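Local coordinates for protein TSC1 N-terminal domain (Chaetomium thermophilum, PDB 7A0M) that is the N-terminal domain of a TSC complex subunit and probably contributes to binding lysosomal phosphoinositides, a step required for TSC complex translocation and mTORC1 regulation, at residues Leu178-Leu192 against Ala205-Pro218. Sequence-based numbering, arbitrary orientation.
Sequences LAFGKKDPKGFMNAL and AFSLLCAFVNSGPP
Phe212 and Phe188 stack face to face, ring centroids 4.0 Å apart and planes tilted by 28°, with Phe188 CD2 over the centre of the Phe212 ring. Pro217 CG, from the turn after Phe212's own helix, covers the other face at the rim, leaving the ring sandwiched between a phenyl and a proline. Its edge is lined as well: Leu178 CD2 lies in plane beside Phe212 CD1 at 3.9 Å, and the backbone of Gly181 brings its C to 3.5 Å from Phe212 CE1. A side chain on Gly181 would run into that ring, so the glycine makes room for a knob set among Leu178, Gly181, Phe188 and Met189. A chi1 of 179° places the ring, CG anti to the backbone N, among these four residues. With an alanine here, Phe188 would probably lose its stacking partner and a gap would open beside Gly181. Farther along, Phe188 CZ meets Leu208 CG at its ring edge, and Leu192 splays its methyls, CD1 onto Ala205 CB and CD2 onto Leu209 CB. Helix 185-192 runs nearly antiparallel to 205-214, at 168°. Asp184, between the two helices of 178-192, is the N-cap of the second, its OD1 accepting from Gly187 N at 3.1 Å. Leu145 of helix 142-153 also touches Phe188. Ring stacking and buried aliphatic contacts, rather than hydrogen bonds, thus join helices 168-183 and 185-196 to helix 199-214.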
ATOM      1  N   LEU B 178       7.126 -36.283  15.585  1.00 60.98           N
ATOM      2  CA  LEU B 178       6.551 -35.046  16.102  1.00 61.93           C
ATOM      3  C   LEU B 178       6.533 -35.039  17.626  1.00 49.16           C
ATOM      4  O   LEU B 178       6.752 -33.995  18.250  1.00 54.53           O
ATOM      5  CB  LEU B 178       5.144 -34.852  15.541  1.00 73.32           C
ATOM      6  CG  LEU B 178       5.079 -34.453  14.065  1.00 72.13           C
ATOM      7  CD1 LEU B 178       3.649 -34.144  13.648  1.00 67.57           C
ATOM      8  CD2 LEU B 178       5.993 -33.271  13.783  1.00 69.21           C
ATOM      9  N   ALA B 179       6.274 -36.195  18.243  1.00 58.23           N
ATOM     10  CA  ALA B 179       6.284 -36.274  19.701  1.00 61.61           C
ATOM     11  C   ALA B 179       7.689 -36.064  20.251  1.00 61.44           C
ATOM     12  O   ALA B 179       7.884 -35.314  21.214  1.00 63.24           O
ATOM     13  CB  ALA B 179       5.718 -37.617  20.162  1.00 66.95           C
ATOM     14  N   PHE B 180       8.682 -36.729  19.655  1.00 64.46           N
ATOM     15  CA  PHE B 180      10.067 -36.503  20.059  1.00 67.32           C
ATOM     16  C   PHE B 180      10.501 -35.075  19.753  1.00 66.58           C
ATOM     17  O   PHE B 180      11.266 -34.473  20.516  1.00 61.48           O
ATOM     18  CB  PHE B 180      10.990 -37.506  19.367  1.00 67.00           C
ATOM     19  CG  PHE B 180      11.063 -38.839  20.054  1.00 71.86           C
ATOM     20  CD1 PHE B 180      11.902 -39.028  21.138  1.00 74.65           C
ATOM     21  CD2 PHE B 180      10.296 -39.902  19.613  1.00 74.85           C
ATOM     22  CE1 PHE B 180      11.971 -40.254  21.770  1.00 72.53           C
ATOM     23  CE2 PHE B 180      10.362 -41.128  20.240  1.00 78.92           C
ATOM     24  CZ  PHE B 180      11.197 -41.304  21.319  1.00 78.51           C
ATOM     25  N   GLY B 181      10.026 -34.519  18.638  1.00 67.95           N
ATOM     26  CA  GLY B 181      10.384 -33.153  18.298  1.00 57.38           C
ATOM     27  C   GLY B 181       9.743 -32.137  19.223  1.00 59.03           C
ATOM     28  O   GLY B 181      10.341 -31.104  19.535  1.00 61.68           O
ATOM     29  N   LYS B 182       8.514 -32.410  19.670  1.00 59.72           N
ATOM     30  CA  LYS B 182       7.869 -31.524  20.632  1.00 62.50           C
ATOM     31  C   LYS B 182       8.606 -31.517  21.966  1.00 65.00           C
ATOM     32  O   LYS B 182       8.658 -30.485  22.643  1.00 71.23           O
ATOM     33  CB  LYS B 182       6.412 -31.940  20.833  1.00 66.65           C
ATOM     34  CG  LYS B 182       5.606 -30.987  21.700  1.00 69.89           C
ATOM     35  CD  LYS B 182       4.202 -31.514  21.945  1.00 83.23           C
ATOM     36  CE  LYS B 182       3.304 -30.439  22.537  1.00 95.97           C
ATOM     37  NZ  LYS B 182       1.862 -30.773  22.381  1.00 96.92           N
ATOM     38  N   LYS B 183       9.186 -32.654  22.352  1.00 72.09           N
ATOM     39  CA  LYS B 183       9.908 -32.737  23.616  1.00 71.52           C
ATOM     40  C   LYS B 183      11.301 -32.127  23.505  1.00 69.33           C
ATOM     41  O   LYS B 183      11.770 -31.469  24.441  1.00 65.59           O
ATOM     42  CB  LYS B 183       9.993 -34.194  24.072  1.00 73.68           C
ATOM     43  CG  LYS B 183      10.399 -34.371  25.523  1.00 85.02           C
ATOM     44  CD  LYS B 183       9.244 -34.018  26.449  1.00 88.62           C
ATOM     45  CE  LYS B 183       9.686 -33.969  27.903  1.00 89.26           C
ATOM     46  NZ  LYS B 183      10.260 -35.267  28.352  1.00 90.43           N
ATOM     47  N   ASP B 184      11.972 -32.334  22.372  1.00 67.45           N
ATOM     48  CA  ASP B 184      13.334 -31.852  22.142  1.00 67.42           C
ATOM     49  C   ASP B 184      13.376 -31.178  20.778  1.00 61.15           C
ATOM     50  O   ASP B 184      13.805 -31.781  19.785  1.00 58.00           O
ATOM     51  CB  ASP B 184      14.345 -32.996  22.230  1.00 68.46           C
ATOM     52  CG  ASP B 184      15.782 -32.520  22.121  1.00 74.58           C
ATOM     53  OD1 ASP B 184      16.022 -31.303  22.266  1.00 77.37           O
ATOM     54  OD2 ASP B 184      16.671 -33.366  21.891  1.00 74.88           O
ATOM     55  N   PRO B 185      12.927 -29.922  20.692  1.00 60.56           N
ATOM     56  CA  PRO B 185      12.916 -29.241  19.384  1.00 61.67           C
ATOM     57  C   PRO B 185      14.299 -29.036  18.792  1.00 58.66           C
ATOM     58  O   PRO B 185      14.482 -29.230  17.584  1.00 59.35           O
ATOM     59  CB  PRO B 185      12.229 -27.903  19.698  1.00 57.95           C
ATOM     60  CG  PRO B 185      11.482 -28.140  20.977  1.00 58.59           C
ATOM     61  CD  PRO B 185      12.319 -29.102  21.751  1.00 66.13           C
ATOM     62  N   LYS B 186      15.281 -28.648  19.609  1.00 58.46           N
ATOM     63  CA  LYS B 186      16.638 -28.472  19.096  1.00 52.09           C
ATOM     64  C   LYS B 186      17.215 -29.792  18.604  1.00 55.80           C
ATOM     65  O   LYS B 186      17.845 -29.846  17.541  1.00 56.25           O
ATOM     66  CB  LYS B 186      17.537 -27.863  20.171  1.00 52.23           C
ATOM     67  CG  LYS B 186      18.997 -27.770  19.755  1.00 55.97           C
ATOM     68  CD  LYS B 186      19.827 -27.006  20.771  1.00 71.59           C
ATOM     69  CE  LYS B 186      21.315 -27.153  20.481  1.00 80.17           C
ATOM     70  NZ  LYS B 186      21.622 -26.983  19.033  1.00 81.10           N
ATOM     71  N   GLY B 187      17.013 -30.870  19.366  1.00 51.49           N
ATOM     72  CA  GLY B 187      17.485 -32.171  18.924  1.00 48.41           C
ATOM     73  C   GLY B 187      16.816 -32.635  17.645  1.00 60.36           C
ATOM     74  O   GLY B 187      17.442 -33.293  16.809  1.00 67.19           O
ATOM     75  N   PHE B 188      15.530 -32.309  17.477  1.00 63.73           N
ATOM     76  CA  PHE B 188      14.834 -32.673  16.246  1.00 66.74           C
ATOM     77  C   PHE B 188      15.476 -32.015  15.032  1.00 68.80           C
ATOM     78  O   PHE B 188      15.620 -32.643  13.978  1.00 87.73           O
ATOM     79  CB  PHE B 188      13.358 -32.286  16.336  1.00 55.20           C
ATOM     80  CG  PHE B 188      12.572 -32.615  15.099  1.00 51.64           C
ATOM     81  CD1 PHE B 188      12.064 -33.889  14.902  1.00 56.51           C
ATOM     82  CD2 PHE B 188      12.354 -31.656  14.125  1.00 52.56           C
ATOM     83  CE1 PHE B 188      11.345 -34.197  13.760  1.00 61.19           C
ATOM     84  CE2 PHE B 188      11.642 -31.958  12.981  1.00 55.23           C
ATOM     85  CZ  PHE B 188      11.134 -33.227  12.799  1.00 61.63           C
HETATM   86  N   MSE B 189      15.865 -30.751  15.160  1.00 58.52           N
HETATM   87  CA  MSE B 189      16.373 -29.992  14.025  1.00 67.73           C
HETATM   88  C   MSE B 189      17.862 -30.237  13.791  1.00 62.54           C
HETATM   89  O   MSE B 189      18.351 -30.088  12.671  1.00 65.01           O
HETATM   90  CB  MSE B 189      16.088 -28.503  14.226  1.00 65.00           C
HETATM   91  CG  MSE B 189      14.597 -28.185  14.197  1.00 70.15           C
HETATM   92 SE   MSE B 189      14.150 -26.315  14.501  1.00 81.51          SE
HETATM   93  CE  MSE B 189      14.582 -26.193  16.397  1.00 86.15           C
ATOM     94  N   ASN B 190      18.585 -30.615  14.847  1.00 52.75           N
ATOM     95  CA  ASN B 190      19.956 -31.082  14.668  1.00 49.02           C
ATOM     96  C   ASN B 190      19.983 -32.388  13.885  1.00 69.10           C
ATOM     97  O   ASN B 190      20.786 -32.555  12.959  1.00 78.95           O
ATOM     98  CB  ASN B 190      20.643 -31.258  16.023  1.00 52.30           C
ATOM     99  CG  ASN B 190      21.441 -30.041  16.439  1.00 61.51           C
ATOM    100  OD1 ASN B 190      21.305 -29.546  17.558  1.00 55.29           O
ATOM    101  ND2 ASN B 190      22.280 -29.547  15.535  1.00 63.61           N
ATOM    102  N   ALA B 191      19.111 -33.330  14.250  1.00 64.15           N
ATOM    103  CA  ALA B 191      19.051 -34.605  13.545  1.00 57.75           C
ATOM    104  C   ALA B 191      18.552 -34.429  12.115  1.00 56.82           C
ATOM    105  O   ALA B 191      18.998 -35.138  11.205  1.00 63.30           O
ATOM    106  CB  ALA B 191      18.162 -35.583  14.312  1.00 47.54           C
ATOM    107  N   LEU B 192      17.622 -33.494  11.898  1.00 57.17           N
ATOM    108  CA  LEU B 192      17.101 -33.273  10.553  1.00 59.79           C
ATOM    109  C   LEU B 192      18.144 -32.637   9.642  1.00 55.57           C
ATOM    110  O   LEU B 192      18.114 -32.850   8.424  1.00 65.11           O
ATOM    111  CB  LEU B 192      15.845 -32.401  10.612  1.00 56.56           C
ATOM    112  CG  LEU B 192      15.092 -32.205   9.294  1.00 55.28           C
ATOM    113  CD1 LEU B 192      14.529 -33.530   8.798  1.00 59.61           C
ATOM    114  CD2 LEU B 192      13.990 -31.170   9.445  1.00 53.34           C
ATOM    115  N   ALA B 205      13.094 -33.940   3.751  1.00 52.66           N
ATOM    116  CA  ALA B 205      13.479 -33.269   4.990  1.00 58.41           C
ATOM    117  C   ALA B 205      12.788 -31.918   5.132  1.00 57.27           C
ATOM    118  O   ALA B 205      12.304 -31.573   6.216  1.00 52.79           O
ATOM    119  CB  ALA B 205      14.997 -33.104   5.048  1.00 63.54           C
ATOM    120  N   PHE B 206      12.736 -31.136   4.051  1.00 54.50           N
ATOM    121  CA  PHE B 206      12.049 -29.850   4.107  1.00 44.14           C
ATOM    122  C   PHE B 206      10.552 -30.032   4.320  1.00 41.51           C
ATOM    123  O   PHE B 206       9.913 -29.224   5.006  1.00 60.88           O
ATOM    124  CB  PHE B 206      12.320 -29.053   2.832  1.00 44.12           C
ATOM    125  CG  PHE B 206      13.665 -28.383   2.810  1.00 51.92           C
ATOM    126  CD1 PHE B 206      14.372 -28.182   3.983  1.00 60.37           C
ATOM    127  CD2 PHE B 206      14.223 -27.959   1.615  1.00 52.57           C
ATOM    128  CE1 PHE B 206      15.609 -27.567   3.967  1.00 59.74           C
ATOM    129  CE2 PHE B 206      15.461 -27.345   1.593  1.00 50.77           C
ATOM    130  CZ  PHE B 206      16.155 -27.148   2.770  1.00 52.31           C
ATOM    131  N   SER B 207       9.972 -31.082   3.735  1.00 45.65           N
ATOM    132  CA  SER B 207       8.560 -31.371   3.965  1.00 59.56           C
ATOM    133  C   SER B 207       8.301 -31.711   5.428  1.00 61.99           C
ATOM    134  O   SER B 207       7.328 -31.231   6.022  1.00 58.65           O
ATOM    135  CB  SER B 207       8.102 -32.513   3.057  1.00 58.05           C
ATOM    136  OG  SER B 207       8.200 -32.149   1.691  1.00 67.07           O
ATOM    137  N   LEU B 208       9.161 -32.541   6.021  1.00 54.21           N
ATOM    138  CA  LEU B 208       9.005 -32.887   7.430  1.00 52.89           C
ATOM    139  C   LEU B 208       9.193 -31.668   8.323  1.00 52.57           C
ATOM    140  O   LEU B 208       8.533 -31.541   9.362  1.00 52.78           O
ATOM    141  CB  LEU B 208       9.996 -33.988   7.808  1.00 53.11           C
ATOM    142  CG  LEU B 208       9.942 -34.502   9.247  1.00 62.74           C
ATOM    143  CD1 LEU B 208       8.602 -35.160   9.534  1.00 67.60           C
ATOM    144  CD2 LEU B 208      11.082 -35.468   9.504  1.00 57.05           C
ATOM    145  N   LEU B 209      10.098 -30.762   7.942  1.00 51.41           N
ATOM    146  CA  LEU B 209      10.276 -29.529   8.702  1.00 42.79           C
ATOM    147  C   LEU B 209       9.002 -28.692   8.702  1.00 45.06           C
ATOM    148  O   LEU B 209       8.610 -28.147   9.740  1.00 56.38           O
ATOM    149  CB  LEU B 209      11.447 -28.726   8.140  1.00 44.15           C
ATOM    150  CG  LEU B 209      11.727 -27.382   8.819  1.00 42.01           C
ATOM    151  CD1 LEU B 209      11.956 -27.563  10.313  1.00 44.48           C
ATOM    152  CD2 LEU B 209      12.922 -26.696   8.173  1.00 43.75           C
ATOM    153  N   CYS B 210       8.350 -28.573   7.543  1.00 37.88           N
ATOM    154  CA  CYS B 210       7.081 -27.853   7.479  1.00 51.92           C
ATOM    155  C   CYS B 210       6.035 -28.502   8.377  1.00 55.09           C
ATOM    156  O   CYS B 210       5.304 -27.808   9.093  1.00 57.60           O
ATOM    157  CB  CYS B 210       6.585 -27.790   6.035  1.00 52.10           C
ATOM    158  SG  CYS B 210       7.624 -26.806   4.927  1.00 60.10           S
ATOM    159  N   ALA B 211       5.947 -29.834   8.348  1.00 53.58           N
ATOM    160  CA  ALA B 211       5.013 -30.531   9.227  1.00 57.90           C
ATOM    161  C   ALA B 211       5.378 -30.321  10.691  1.00 64.61           C
ATOM    162  O   ALA B 211       4.495 -30.221  11.551  1.00 69.02           O
ATOM    163  CB  ALA B 211       4.981 -32.020   8.887  1.00 56.60           C
ATOM    164  N   PHE B 212       6.677 -30.259  10.994  1.00 68.78           N
ATOM    165  CA  PHE B 212       7.111 -30.037  12.369  1.00 59.79           C
ATOM    166  C   PHE B 212       6.696 -28.657  12.866  1.00 62.27           C
ATOM    167  O   PHE B 212       6.083 -28.530  13.932  1.00 61.87           O
ATOM    168  CB  PHE B 212       8.626 -30.209  12.473  1.00 56.39           C
ATOM    169  CG  PHE B 212       9.170 -29.969  13.852  1.00 56.26           C
ATOM    170  CD1 PHE B 212       8.752 -30.747  14.921  1.00 50.15           C
ATOM    171  CD2 PHE B 212      10.101 -28.971  14.079  1.00 52.96           C
ATOM    172  CE1 PHE B 212       9.252 -30.528  16.191  1.00 56.19           C
ATOM    173  CE2 PHE B 212      10.606 -28.749  15.347  1.00 44.57           C
ATOM    174  CZ  PHE B 212      10.182 -29.528  16.404  1.00 48.90           C
ATOM    175  N   VAL B 213       7.025 -27.610  12.105  1.00 61.55           N
ATOM    176  CA  VAL B 213       6.645 -26.254  12.496  1.00 60.69           C
ATOM    177  C   VAL B 213       5.130 -26.115  12.564  1.00 60.43           C
ATOM    178  O   VAL B 213       4.601 -25.384  13.411  1.00 65.86           O
ATOM    179  CB  VAL B 213       7.269 -25.230  11.528  1.00 46.52           C
ATOM    180  CG1 VAL B 213       6.880 -23.812  11.916  1.00 46.40           C
ATOM    181  CG2 VAL B 213       8.783 -25.380  11.504  1.00 37.34           C
ATOM    182  N   ASN B 214       4.406 -26.821  11.692  1.00 61.04           N
ATOM    183  CA  ASN B 214       2.951 -26.717  11.687  1.00 65.50           C
ATOM    184  C   ASN B 214       2.337 -27.387  12.911  1.00 61.62           C
ATOM    185  O   ASN B 214       1.240 -27.008  13.337  1.00 59.16           O
ATOM    186  CB  ASN B 214       2.382 -27.318  10.404  1.00 72.90           C
ATOM    187  CG  ASN B 214       0.951 -26.889  10.146  1.00 86.22           C
ATOM    188  OD1 ASN B 214       0.700 -25.779   9.673  1.00 88.45           O
ATOM    189  ND2 ASN B 214       0.004 -27.766  10.454  1.00 88.99           N
ATOM    190  N   SER B 215       3.021 -28.378  13.487  1.00 55.07           N
ATOM    191  CA  SER B 215       2.527 -29.054  14.682  1.00 67.32           C
ATOM    192  C   SER B 215       2.608 -28.182  15.928  1.00 66.34           C
ATOM    193  O   SER B 215       2.199 -28.632  17.005  1.00 63.14           O
ATOM    194  CB  SER B 215       3.303 -30.354  14.908  1.00 59.70           C
ATOM    195  OG  SER B 215       4.665 -30.093  15.193  1.00 61.14           O
ATOM    196  N   GLY B 216       3.120 -26.960  15.807  1.00 63.16           N
ATOM    197  CA  GLY B 216       3.223 -26.042  16.915  1.00 66.48           C
ATOM    198  C   GLY B 216       4.125 -26.510  18.041  1.00 62.55           C
ATOM    199  O   GLY B 216       3.686 -26.659  19.186  1.00 66.61           O
ATOM    200  N   PRO B 217       5.401 -26.752  17.749  1.00 58.13           N
ATOM    201  CA  PRO B 217       6.331 -27.142  18.805  1.00 60.79           C
ATOM    202  C   PRO B 217       6.886 -25.914  19.499  1.00 62.11           C
ATOM    203  O   PRO B 217       6.875 -24.810  18.930  1.00 59.86           O
ATOM    204  CB  PRO B 217       7.426 -27.894  18.038  1.00 59.55           C
ATOM    205  CG  PRO B 217       7.486 -27.170  16.735  1.00 59.32           C
ATOM    206  CD  PRO B 217       6.082 -26.668  16.442  1.00 60.73           C
ATOM    207  N   PRO B 218       7.377 -26.052  20.723  1.00 67.50           N
ATOM    208  CA  PRO B 218       7.929 -24.896  21.433  1.00 66.12           C
ATOM    209  C   PRO B 218       9.366 -24.616  21.012  1.00 63.28           C
ATOM    210  O   PRO B 218      10.032 -25.435  20.377  1.00 52.01           O
ATOM    211  CB  PRO B 218       7.857 -25.327  22.899  1.00 60.26           C
ATOM    212  CG  PRO B 218       8.044 -26.808  22.839  1.00 58.16           C
ATOM    213  CD  PRO B 218       7.360 -27.260  21.568  1.00 58.35           C
TER